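Local coordinates for haloacid delahogenase-like family hydrolase (Xanthomonas campestris pv. campestris, PDB 2PKE), which probably acts as a magnesium-dependent phosphatase of the haloacid dehalogenase-like family, at residues 20-23 with 27-30; 111-116 with 148-153; 126-131 with 238-243; 200-205 with 244-249. One frame throughout, in Å; residues are numbered along the deposited sequence.

Following the chain from the N terminus, interaction 1 comes first. It closes a short turn between strand 15-18 and helix 28-42, beside the magnesium ion, and is complete before the others begin. Interaction 2 then joins the loop before helix 117-125 to the loop after helix 138-148; its loop 111-116 packs on interaction 1 through Ile114 and Thr23. Interaction 3 crosses interaction 2, because 126-131 lies between the segments of the latter and pairs with the distant helix 236-250. Interaction 4 crosses interaction 3 in turn, bringing strand 202-205 to the next part of that helix. Interactions 3 and 4 thus attach the C-terminal helix to the parallel sheet.

Interaction 1 of 4, residues 20-23 with 27-30. With MG (magnesium ion), chain C.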
loop_
_atom_site.group_PDB
_atom_site.type_symbol
_atom_site.label_atom_id
_atom_site.label_comp_id
_atom_site.label_asym_id
_atom_site.label_seq_id
_atom_site.Cartn_x
_atom_site.Cartn_y
_atom_site.Cartn_z
ATOM N N GLY A 20 14.049 2.756 -3.636
ATOM C CA GLY A 20 13.714 2.952 -5.067
ATOM C C GLY A 20 13.891 4.401 -5.513
ATOM O O GLY A 20 14.812 4.739 -6.262
ATOM N N ASP A 21 12.976 5.244 -5.079
ATOM C CA ASP A 21 12.899 6.631 -5.547
ATOM C C ASP A 21 14.203 7.359 -5.248
ATOM O O ASP A 21 14.663 7.404 -4.089
ATOM C CB ASP A 21 11.775 7.380 -4.824
ATOM C CG ASP A 21 10.355 6.971 -5.243
ATOM O OD1 ASP A 21 10.079 6.478 -6.326
ATOM O OD2 ASP A 21 9.437 7.247 -4.449
ATOM N N ASP A 22 14.846 7.842 -6.295
ATOM C CA ASP A 22 16.070 8.626 -6.206
ATOM C C ASP A 22 17.308 7.821 -5.826
ATOM O O ASP A 22 18.359 8.409 -5.520
ATOM C CB ASP A 22 15.888 9.805 -5.258
ATOM C CG ASP A 22 14.630 10.574 -5.557
ATOM O OD1 ASP A 22 14.476 10.994 -6.721
ATOM O OD2 ASP A 22 13.780 10.651 -4.639
ATOM N N THR A 23 17.166 6.496 -5.887
ATOM C CA THR A 23 18.244 5.537 -5.649
ATOM C C THR A 23 18.383 4.620 -6.910
ATOM O O THR A 23 19.455 4.568 -7.542
ATOM C CB THR A 23 18.020 4.668 -4.381
ATOM O OG1 THR A 23 18.021 5.497 -3.211
ATOM C CG2 THR A 23 19.115 3.601 -4.283
ATOM N N SER A 27 12.874 10.280 -9.342
ATOM C CA SER A 27 11.556 10.514 -8.744
ATOM C C SER A 27 11.381 11.962 -8.359
ATOM O O SER A 27 10.397 12.583 -8.682
ATOM C CB SER A 27 11.379 9.681 -7.491
ATOM O OG SER A 27 10.165 9.975 -6.854
ATOM N N GLU A 28 12.360 12.472 -7.646
ATOM C CA GLU A 28 12.297 13.816 -7.140
ATOM C C GLU A 28 12.132 14.840 -8.266
ATOM O O GLU A 28 11.458 15.826 -8.093
ATOM C CB GLU A 28 13.555 14.141 -6.331
ATOM C CG GLU A 28 13.404 15.406 -5.523
ATOM C CD GLU A 28 12.269 15.322 -4.474
ATOM O OE1 GLU A 28 11.977 14.209 -3.941
ATOM O OE2 GLU A 28 11.675 16.389 -4.167
ATOM N N ASP A 29 12.749 14.597 -9.412
ATOM C CA ASP A 29 12.624 15.496 -10.562
ATOM C C ASP A 29 11.160 15.757 -10.847
ATOM O O ASP A 29 10.762 16.872 -11.154
ATOM C CB ASP A 29 13.202 14.888 -11.853
ATOM C CG ASP A 29 14.681 14.562 -11.766
ATOM O OD1 ASP A 29 15.097 13.875 -10.822
ATOM O OD2 ASP A 29 15.416 14.950 -12.697
ATOM N N TYR A 30 10.367 14.687 -10.809
ATOM C CA TYR A 30 8.943 14.775 -11.119
ATOM C C TYR A 30 8.120 15.452 -10.040
ATOM O O TYR A 30 7.137 16.123 -10.335
ATOM C CB TYR A 30 8.388 13.389 -11.474
ATOM C CG TYR A 30 9.074 12.842 -12.715
ATOM C CD1 TYR A 30 8.676 13.246 -13.972
ATOM C CD2 TYR A 30 10.160 11.989 -12.619
ATOM C CE1 TYR A 30 9.317 12.800 -15.100
ATOM C CE2 TYR A 30 10.815 11.541 -13.751
ATOM C CZ TYR A 30 10.385 11.954 -14.987
ATOM O OH TYR A 30 11.011 11.519 -16.138
HETATM MG MG MG C . 14.737 7.597 -2.040
HETATM O O HOH W 1 11.059 11.396 -4.687
HETATM O O HOH W 2 14.208 9.586 -2.257
HETATM O O HOH W 3 15.052 7.790 0.107
HETATM O O HOH W 4 12.833 6.698 -1.637
#
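The Asp22 carboxylate points its OD1 at the start of helix 28-42. The syn lone pair of OD1 accepts from Glu28 N at 2.7 Å, and the bond is nearly straight (167°). Ser27 N gives the same oxygen a second, weak bond at 3.2 Å. Ser27 holds the N-cap position, so two amide N-H groups at the beginning of the helix converge on OD1.

The other oxygen, OD2, serves water. Water 1 donates to Asp22 OD2 (2.8 Å) and to Glu28 OE1, and it accepts from Ser27 OG. Glu28 bends at chi2 (62°), which brings its carboxylate round to that water. The Asp22 and Glu28 carboxylate planes are 51° apart. Their nearest oxygens, Asp22 OD2 and Glu28 OE1, lie 4.0 Å apart, and the shared water may ease the like charges.

Asp21 meets Ser27 without a direct hydrogen bond. Its CB packs on Ser27 CB at 3.5 Å, and Ser27 OG sits over the face of the Asp21 carboxylate, above CG. The carboxylate itself is held by Lys144, Trp25 and Gln141.

The backbone O of Asp21 binds magnesium at 2.1 Å. Waters 2, 3 and 4, Asp19 OD2 and Asn187 OD1 complete the six ligands. Water 2 also donates to Asp22 OD2 at 2.6 Å, so Asp22 links this metal ligand to the helix start. The arrangement is consistent with the HAD-type DxDx(T/V) loop, which follows the first strand of the family's Rossmann-like core and supplies two of the magnesium ligands, Asp19 and Asp21.

Interaction 2 of 4, residues 111-116 with 148-153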
loop_
_atom_site.group_PDB
_atom_site.type_symbol
_atom_site.label_atom_id
_atom_site.label_comp_id
_atom_site.label_asym_id
_atom_site.label_seq_id
_atom_site.Cartn_x
_atom_site.Cartn_y
_atom_site.Cartn_z
ATOM N N VAL A 111 9.297 6.377 -15.373
ATOM C CA VAL A 111 10.302 5.783 -14.490
ATOM C C VAL A 111 11.578 5.517 -15.281
ATOM O O VAL A 111 11.683 4.590 -16.111
ATOM C CB VAL A 111 9.779 4.487 -13.809
ATOM C CG1 VAL A 111 10.814 3.923 -12.891
ATOM C CG2 VAL A 111 8.503 4.785 -13.038
ATOM N N GLU A 112 12.566 6.355 -15.017
ATOM C CA GLU A 112 13.834 6.290 -15.705
ATOM C C GLU A 112 14.889 5.837 -14.711
ATOM O O GLU A 112 15.226 6.559 -13.769
ATOM C CB GLU A 112 14.171 7.665 -16.255
ATOM C CG GLU A 112 15.623 7.806 -16.727
ATOM C CD GLU A 112 15.944 9.211 -17.236
ATOM O OE1 GLU A 112 15.009 10.056 -17.332
ATOM O OE2 GLU A 112 17.134 9.456 -17.534
ATOM N N VAL A 113 15.407 4.636 -14.938
ATOM C CA VAL A 113 16.423 4.082 -14.100
ATOM C C VAL A 113 17.705 4.923 -14.208
ATOM O O VAL A 113 18.034 5.466 -15.255
ATOM C CB VAL A 113 16.614 2.556 -14.393
ATOM C CG1 VAL A 113 17.840 1.936 -13.618
ATOM C CG2 VAL A 113 15.344 1.830 -14.054
ATOM N N ILE A 114 18.394 5.078 -13.091
ATOM C CA ILE A 114 19.595 5.908 -13.035
ATOM C C ILE A 114 20.769 5.173 -13.687
ATOM O O ILE A 114 20.867 3.948 -13.612
ATOM C CB ILE A 114 19.884 6.296 -11.560
ATOM C CG1 ILE A 114 18.921 7.425 -11.158
ATOM C CG2 ILE A 114 21.356 6.630 -11.377
ATOM C CD1 ILE A 114 18.741 7.612 -9.668
ATOM N N ALA A 115 21.651 5.926 -14.346
ATOM C CA ALA A 115 22.821 5.348 -14.998
ATOM C C ALA A 115 23.616 4.445 -14.072
ATOM O O ALA A 115 23.997 4.864 -12.977
ATOM C CB ALA A 115 23.743 6.462 -15.547
ATOM N N GLY A 116 23.838 3.206 -14.521
ATOM C CA GLY A 116 24.677 2.235 -13.828
ATOM C C GLY A 116 23.985 1.349 -12.818
ATOM O O GLY A 116 24.586 0.401 -12.296
ATOM N N SER A 148 10.167 0.230 -14.545
ATOM C CA SER A 148 11.606 0.485 -14.483
ATOM C C SER A 148 12.380 -0.456 -15.352
ATOM O O SER A 148 13.456 -0.107 -15.791
ATOM C CB SER A 148 12.178 0.391 -13.044
ATOM O OG SER A 148 12.144 -0.939 -12.548
ATOM N N GLY A 149 11.850 -1.661 -15.548
ATOM C CA GLY A 149 12.578 -2.762 -16.167
ATOM C C GLY A 149 13.384 -3.614 -15.206
ATOM O O GLY A 149 13.851 -4.689 -15.568
ATOM N N LEU A 150 13.504 -3.181 -13.948
ATOM C CA LEU A 150 14.282 -3.912 -12.941
ATOM C C LEU A 150 13.525 -5.027 -12.190
ATOM O O LEU A 150 14.079 -5.601 -11.291
ATOM C CB LEU A 150 14.826 -2.921 -11.882
ATOM C CG LEU A 150 15.712 -1.748 -12.353
ATOM C CD1 LEU A 150 15.897 -0.799 -11.218
ATOM C CD2 LEU A 150 17.071 -2.223 -12.847
ATOM N N SER A 151 12.273 -5.318 -12.553
ATOM C CA SER A 151 11.472 -6.405 -11.915
ATOM C C SER A 151 12.117 -7.756 -11.868
ATOM O O SER A 151 11.928 -8.501 -10.933
ATOM C CB SER A 151 10.125 -6.603 -12.634
ATOM O OG SER A 151 9.259 -5.587 -12.259
ATOM N N ASP A 152 12.831 -8.115 -12.910
ATOM C CA ASP A 152 13.503 -9.397 -12.913
ATOM C C ASP A 152 14.536 -9.521 -11.810
ATOM O O ASP A 152 14.824 -10.640 -11.402
ATOM C CB ASP A 152 14.133 -9.718 -14.285
ATOM C CG ASP A 152 15.221 -8.738 -14.666
ATOM O OD1 ASP A 152 15.055 -7.533 -14.448
ATOM O OD2 ASP A 152 16.239 -9.180 -15.214
ATOM N N LEU A 153 15.125 -8.406 -11.356
ATOM C CA LEU A 153 16.089 -8.419 -10.280
ATOM C C LEU A 153 15.481 -8.270 -8.894
ATOM O O LEU A 153 16.127 -8.601 -7.919
ATOM C CB LEU A 153 17.122 -7.285 -10.438
ATOM C CG LEU A 153 17.996 -7.285 -11.692
ATOM C CD1 LEU A 153 18.754 -5.972 -11.835
ATOM C CD2 LEU A 153 18.964 -8.468 -11.598
HETATM O O HOH W 5 12.852 2.635 -17.281
#
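Ser148, which packs against Val111 and Val113, has a hydroxyl oxygen gripped twice within its own stretch of chain. OG accepts from Leu150 N at 3.0 Å with an angle of 160°, an ST turn, and it is also hydrogen-bonded to Ile145 O. Its chi1 of 68° sets OG between the backbone N and the carbonyl carbon, in reach of both partners. The turn stands where helix 138-148 ends, and Gly149 leaves the helix with positive phi.

CB and the backbone O of Ser148 are the atoms nearest the two valines. Val113 CG2 meets both. It sits 3.2 Å from Ser148 O, a tight fit for a methyl on a carbonyl oxygen, and 3.6 Å from Ser148 CB. Val111 approaches the same CB with its CG1, at 3.8 Å.

The branch ends of Val113 and Leu150 meet head-on. Val113 CG2 is 3.9 Å from Leu150 CD1, and Val113 CG1 is only slightly farther from that methyl. Beyond the valine, Leu150 also rests on Ile145 and Arg118.

No direct hydrogen bond crosses the contact. Water 5 lies 2.6 Å from Val111 O and farther from Ser148 O. It has more acceptors in reach than protons, so a bridge through it is doubtful.

Loop 111-116 follows helix 93-107, and its backbone pairs with Leu24 and Lys26 in the loop leading out to helix 28-42. This is consistent with the pair of linker segments that connect a helical cap to the core in HAD enzymes, here packed against a helix-ending turn of that core.

Interaction 3 of 4, residues 126-131 with 238-243; sequences ADYAVV and AAVRAL
The apolar part of this contact is one methyl against one ring. Val240 CG1 lies over a face of the Tyr128 ring, 3.5 Å from its centroid and 24° off the normal, a CH-pi contact. The methyl is displaced toward the rim, and its closest ring atom is Tyr128 CE2 at 3.3 Å. The tyrosine extends from the strand side and the valine from the helix to meet it. A chi1 of 166° puts CG1 of Val240 opposite its backbone N and carries this methyl out to the ring. The other branch, CG2, packs on Ile204, and Ile124 also touches the valine.

The polar part lies at the ends of the side chains. Tyr128 OH is hydrogen-bonded to Asp244 OD2, one turn along helix 236-250 from Val240. The same hydroxyl passes over the backbone of Arg241, 4.0 Å from its CA. Thus the ring is touched on a face and tied at its phenol end by a single helix.

The charged part is indirect. Asp127 OD2 and Arg241 NH2 are 4.7 Å apart, too far for a salt bridge. Water 6 lies between them, 3.3 Å from Arg241 NH2, but its distance to Asp127 OD2 is too short to trust, so the bridge is doubtful.

The chemistry implies that the residue just before strand 129-135 is joined to the C-terminal helix by ring packing and one phenol hydrogen bond, while the outer opposite charges make no direct salt bridge.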
loop_
_atom_site.group_PDB
_atom_site.type_symbol
_atom_site.label_atom_id
_atom_site.label_comp_id
_atom_site.label_asym_id
_atom_site.label_seq_id
_atom_site.Cartn_x
_atom_site.Cartn_y
_atom_site.Cartn_z
ATOM N N ALA A 126 24.548 -11.322 -7.620
ATOM C CA ALA A 126 25.345 -12.532 -7.876
ATOM C C ALA A 126 25.849 -13.163 -6.578
ATOM O O ALA A 126 26.004 -14.378 -6.512
ATOM C CB ALA A 126 26.543 -12.194 -8.812
ATOM N N ASP A 127 26.096 -12.342 -5.546
ATOM C CA ASP A 127 26.694 -12.805 -4.271
ATOM C C ASP A 127 25.820 -12.686 -3.018
ATOM O O ASP A 127 26.164 -13.237 -1.972
ATOM C CB ASP A 127 27.981 -12.013 -3.989
ATOM C CG ASP A 127 29.012 -12.178 -5.068
ATOM O OD1 ASP A 127 29.267 -13.323 -5.417
ATOM O OD2 ASP A 127 29.558 -11.174 -5.566
ATOM N N TYR A 128 24.751 -11.894 -3.130
ATOM C CA TYR A 128 23.890 -11.523 -2.013
ATOM C C TYR A 128 22.431 -11.620 -2.447
ATOM O O TYR A 128 22.147 -11.391 -3.627
ATOM C CB TYR A 128 24.166 -10.081 -1.636
ATOM C CG TYR A 128 25.598 -9.855 -1.274
ATOM C CD1 TYR A 128 26.054 -10.167 -0.002
ATOM C CD2 TYR A 128 26.511 -9.389 -2.206
ATOM C CE1 TYR A 128 27.402 -9.985 0.348
ATOM C CE2 TYR A 128 27.865 -9.186 -1.847
ATOM C CZ TYR A 128 28.308 -9.515 -0.585
ATOM O OH TYR A 128 29.676 -9.364 -0.211
ATOM N N ALA A 129 21.530 -11.945 -1.515
ATOM C CA ALA A 129 20.095 -11.718 -1.683
ATOM C C ALA A 129 19.896 -10.243 -1.828
ATOM O O ALA A 129 20.637 -9.459 -1.209
ATOM C CB ALA A 129 19.303 -12.191 -0.479
ATOM N N VAL A 130 18.894 -9.852 -2.614
ATOM C CA VAL A 130 18.560 -8.410 -2.774
ATOM C C VAL A 130 17.071 -8.170 -2.492
ATOM O O VAL A 130 16.247 -9.026 -2.752
ATOM C CB VAL A 130 18.939 -7.846 -4.158
ATOM C CG1 VAL A 130 20.469 -7.882 -4.371
ATOM C CG2 VAL A 130 18.165 -8.563 -5.292
ATOM N N VAL A 131 16.721 -7.012 -1.928
ATOM C CA VAL A 131 15.328 -6.680 -1.671
ATOM C C VAL A 131 15.145 -5.181 -1.966
ATOM O O VAL A 131 16.004 -4.367 -1.680
ATOM C CB VAL A 131 14.872 -7.050 -0.191
ATOM C CG1 VAL A 131 15.868 -6.502 0.893
ATOM C CG2 VAL A 131 13.393 -6.599 0.063
ATOM N N ALA A 238 31.428 -2.778 -4.908
ATOM C CA ALA A 238 32.682 -2.672 -4.121
ATOM C C ALA A 238 32.416 -2.312 -2.646
ATOM O O ALA A 238 33.058 -2.832 -1.734
ATOM C CB ALA A 238 33.651 -1.627 -4.763
ATOM N N ALA A 239 31.459 -1.428 -2.434
ATOM C CA ALA A 239 31.086 -0.957 -1.092
ATOM C C ALA A 239 30.460 -2.081 -0.312
ATOM O O ALA A 239 30.792 -2.254 0.836
ATOM C CB ALA A 239 30.163 0.297 -1.150
ATOM N N VAL A 240 29.615 -2.876 -0.960
ATOM C CA VAL A 240 28.981 -4.032 -0.306
ATOM C C VAL A 240 30.057 -5.017 0.150
ATOM O O VAL A 240 30.034 -5.506 1.301
ATOM C CB VAL A 240 27.930 -4.736 -1.217
ATOM C CG1 VAL A 240 27.516 -6.188 -0.621
ATOM C CG2 VAL A 240 26.729 -3.831 -1.404
ATOM N N ARG A 241 31.009 -5.278 -0.748
ATOM C CA ARG A 241 32.090 -6.191 -0.475
ATOM C C ARG A 241 32.946 -5.709 0.685
ATOM O O ARG A 241 33.410 -6.521 1.464
ATOM C CB ARG A 241 32.988 -6.329 -1.684
ATOM C CG ARG A 241 32.438 -7.171 -2.739
ATOM C CD ARG A 241 33.339 -7.192 -3.972
ATOM N NE ARG A 241 32.457 -7.453 -5.068
ATOM C CZ ARG A 241 32.260 -6.662 -6.113
ATOM N NH1 ARG A 241 32.994 -5.557 -6.310
ATOM N NH2 ARG A 241 31.347 -7.042 -7.002
ATOM N N ALA A 242 33.179 -4.389 0.756
ATOM C CA ALA A 242 34.019 -3.811 1.774
ATOM C C ALA A 242 33.319 -3.925 3.125
ATOM O O ALA A 242 33.961 -4.255 4.124
ATOM C CB ALA A 242 34.353 -2.293 1.449
ATOM N N LEU A 243 32.012 -3.660 3.136
ATOM C CA LEU A 243 31.197 -3.789 4.341
ATOM C C LEU A 243 31.153 -5.229 4.801
ATOM O O LEU A 243 31.267 -5.496 5.999
ATOM C CB LEU A 243 29.805 -3.200 4.138
ATOM C CG LEU A 243 29.820 -1.637 4.092
ATOM C CD1 LEU A 243 28.431 -1.141 3.555
ATOM C CD2 LEU A 243 30.187 -1.045 5.431
HETATM O O HOH W 6 28.898 -8.833 -5.829
#

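Interaction 4 of 4, residues 200-205 with 244-249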
loop_
_atom_site.group_PDB
_atom_site.type_symbol
_atom_site.label_atom_id
_atom_site.label_comp_id
_atom_site.label_asym_id
_atom_site.label_seq_id
_atom_site.Cartn_x
_atom_site.Cartn_y
_atom_site.Cartn_z
ATOM N N GLY A 200 21.566 -1.993 14.092
ATOM C CA GLY A 200 22.812 -2.743 14.029
ATOM C C GLY A 200 23.238 -3.150 12.624
ATOM O O GLY A 200 24.126 -3.976 12.469
ATOM N N GLY A 201 22.617 -2.557 11.613
ATOM C CA GLY A 201 22.925 -2.895 10.204
ATOM C C GLY A 201 23.992 -1.995 9.624
ATOM O O GLY A 201 24.673 -1.244 10.334
ATOM N N TRP A 202 24.130 -2.098 8.323
ATOM C CA TRP A 202 25.120 -1.395 7.572
ATOM C C TRP A 202 24.420 -0.595 6.514
ATOM O O TRP A 202 23.308 -0.881 6.141
ATOM C CB TRP A 202 26.084 -2.362 6.893
ATOM C CG TRP A 202 26.687 -3.367 7.839
ATOM C CD1 TRP A 202 26.146 -4.537 8.223
ATOM C CD2 TRP A 202 27.949 -3.273 8.492
ATOM N NE1 TRP A 202 26.981 -5.193 9.082
ATOM C CE2 TRP A 202 28.106 -4.449 9.262
ATOM C CE3 TRP A 202 28.971 -2.318 8.504
ATOM C CZ2 TRP A 202 29.214 -4.674 10.072
ATOM C CZ3 TRP A 202 30.087 -2.552 9.314
ATOM C CH2 TRP A 202 30.204 -3.732 10.067
ATOM N N GLY A 203 25.097 0.445 6.051
ATOM C CA GLY A 203 24.507 1.423 5.181
ATOM C C GLY A 203 25.415 1.815 4.046
ATOM O O GLY A 203 26.623 1.950 4.211
ATOM N N ILE A 204 24.814 2.026 2.896
ATOM C CA ILE A 204 25.445 2.739 1.791
ATOM C C ILE A 204 24.566 3.960 1.426
ATOM O O ILE A 204 23.375 3.825 1.105
ATOM C CB ILE A 204 25.637 1.852 0.590
ATOM C CG1 ILE A 204 26.674 0.753 0.917
ATOM C CG2 ILE A 204 26.039 2.669 -0.653
ATOM C CD1 ILE A 204 26.668 -0.387 -0.133
ATOM N N TYR A 205 25.193 5.118 1.485
ATOM C CA TYR A 205 24.588 6.415 1.262
ATOM C C TYR A 205 25.011 6.990 -0.075
ATOM O O TYR A 205 26.175 7.317 -0.269
ATOM C CB TYR A 205 25.021 7.344 2.339
ATOM C CG TYR A 205 24.516 8.770 2.219
ATOM C CD1 TYR A 205 23.196 9.025 1.888
ATOM C CD2 TYR A 205 25.354 9.852 2.483
ATOM C CE1 TYR A 205 22.722 10.332 1.808
ATOM C CE2 TYR A 205 24.910 11.153 2.399
ATOM C CZ TYR A 205 23.592 11.391 2.056
ATOM O OH TYR A 205 23.098 12.677 1.988
ATOM N N ASP A 244 31.017 -6.149 3.852
ATOM C CA ASP A 244 31.041 -7.542 4.153
ATOM C C ASP A 244 32.350 -7.967 4.771
ATOM O O ASP A 244 32.351 -8.770 5.680
ATOM C CB ASP A 244 30.762 -8.330 2.893
ATOM C CG ASP A 244 30.575 -9.826 3.142
ATOM O OD1 ASP A 244 30.633 -10.309 4.277
ATOM O OD2 ASP A 244 30.382 -10.518 2.146
ATOM N N ALA A 245 33.463 -7.449 4.275
ATOM C CA ALA A 245 34.771 -7.800 4.829
ATOM C C ALA A 245 34.874 -7.365 6.297
ATOM O O ALA A 245 35.278 -8.134 7.138
ATOM C CB ALA A 245 35.878 -7.193 4.011
ATOM N N GLN A 246 34.466 -6.127 6.571
ATOM C CA GLN A 246 34.450 -5.534 7.916
ATOM C C GLN A 246 33.562 -6.351 8.856
ATOM O O GLN A 246 33.943 -6.680 9.984
ATOM C CB GLN A 246 33.933 -4.098 7.772
ATOM C CG GLN A 246 33.929 -3.245 9.054
ATOM C CD GLN A 246 33.556 -1.745 8.814
ATOM O OE1 GLN A 246 33.537 -1.259 7.687
ATOM N NE2 GLN A 246 33.220 -1.045 9.906
ATOM N N ALA A 247 32.382 -6.712 8.363
ATOM C CA ALA A 247 31.406 -7.493 9.157
ATOM C C ALA A 247 31.971 -8.857 9.577
ATOM O O ALA A 247 31.801 -9.341 10.725
ATOM C CB ALA A 247 30.102 -7.677 8.329
ATOM N N GLY A 248 32.610 -9.496 8.618
ATOM C CA GLY A 248 33.215 -10.802 8.850
ATOM C C GLY A 248 34.343 -10.782 9.868
ATOM O O GLY A 248 34.476 -11.704 10.616
ATOM N N ARG A 249 35.140 -9.721 9.918
ATOM C CA ARG A 249 36.207 -9.607 10.921
ATOM C C ARG A 249 35.639 -9.426 12.338
ATOM O O ARG A 249 36.337 -9.651 13.322
ATOM C CB ARG A 249 37.110 -8.421 10.586
ATOM C CG ARG A 249 38.119 -8.643 9.492
ATOM C CD ARG A 249 39.077 -7.475 9.368
ATOM N NE ARG A 249 38.524 -6.321 8.634
ATOM C CZ ARG A 249 38.534 -6.180 7.307
ATOM N NH1 ARG A 249 39.069 -7.090 6.513
ATOM N NH2 ARG A 249 38.002 -5.104 6.746
#
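Trp202 provides the larger side of this contact, with its six-membered ring set against helix 236-250. Ala247 and Gln246 meet different parts of that ring. The methyl of Ala247 packs on the indole side nearer the nitrogen, with Ala247 CB 3.6 Å from Trp202 CZ2.

Gln246 comes to the edge of the ring. Its NE2 lies near the ring plane, 3.5 Å from Trp202 CZ3, while its CG and CD pass beside CZ3 and CH2. The amide plane is turned 77° from the indole plane. With CG opposite the backbone N (chi1 -176°) and the chain extended beyond it, the amide reaches past the ring. There it is held by partners from elsewhere: OE1 bonds to Arg228 and NE2 to Pro225 O. The indole is fixed too, since Trp202 NE1 bonds to Glu180 O. No hydrogen bond joins the two segments directly.

Arg226 makes a cation-pi contact with Trp202, and Leu243, one turn back from Ala247, adds to the packing. Strand 202-205 runs between strands 182-186 and 227-229 in the parallel sheet, and here the C-terminal helix lies against the beginning of that strand.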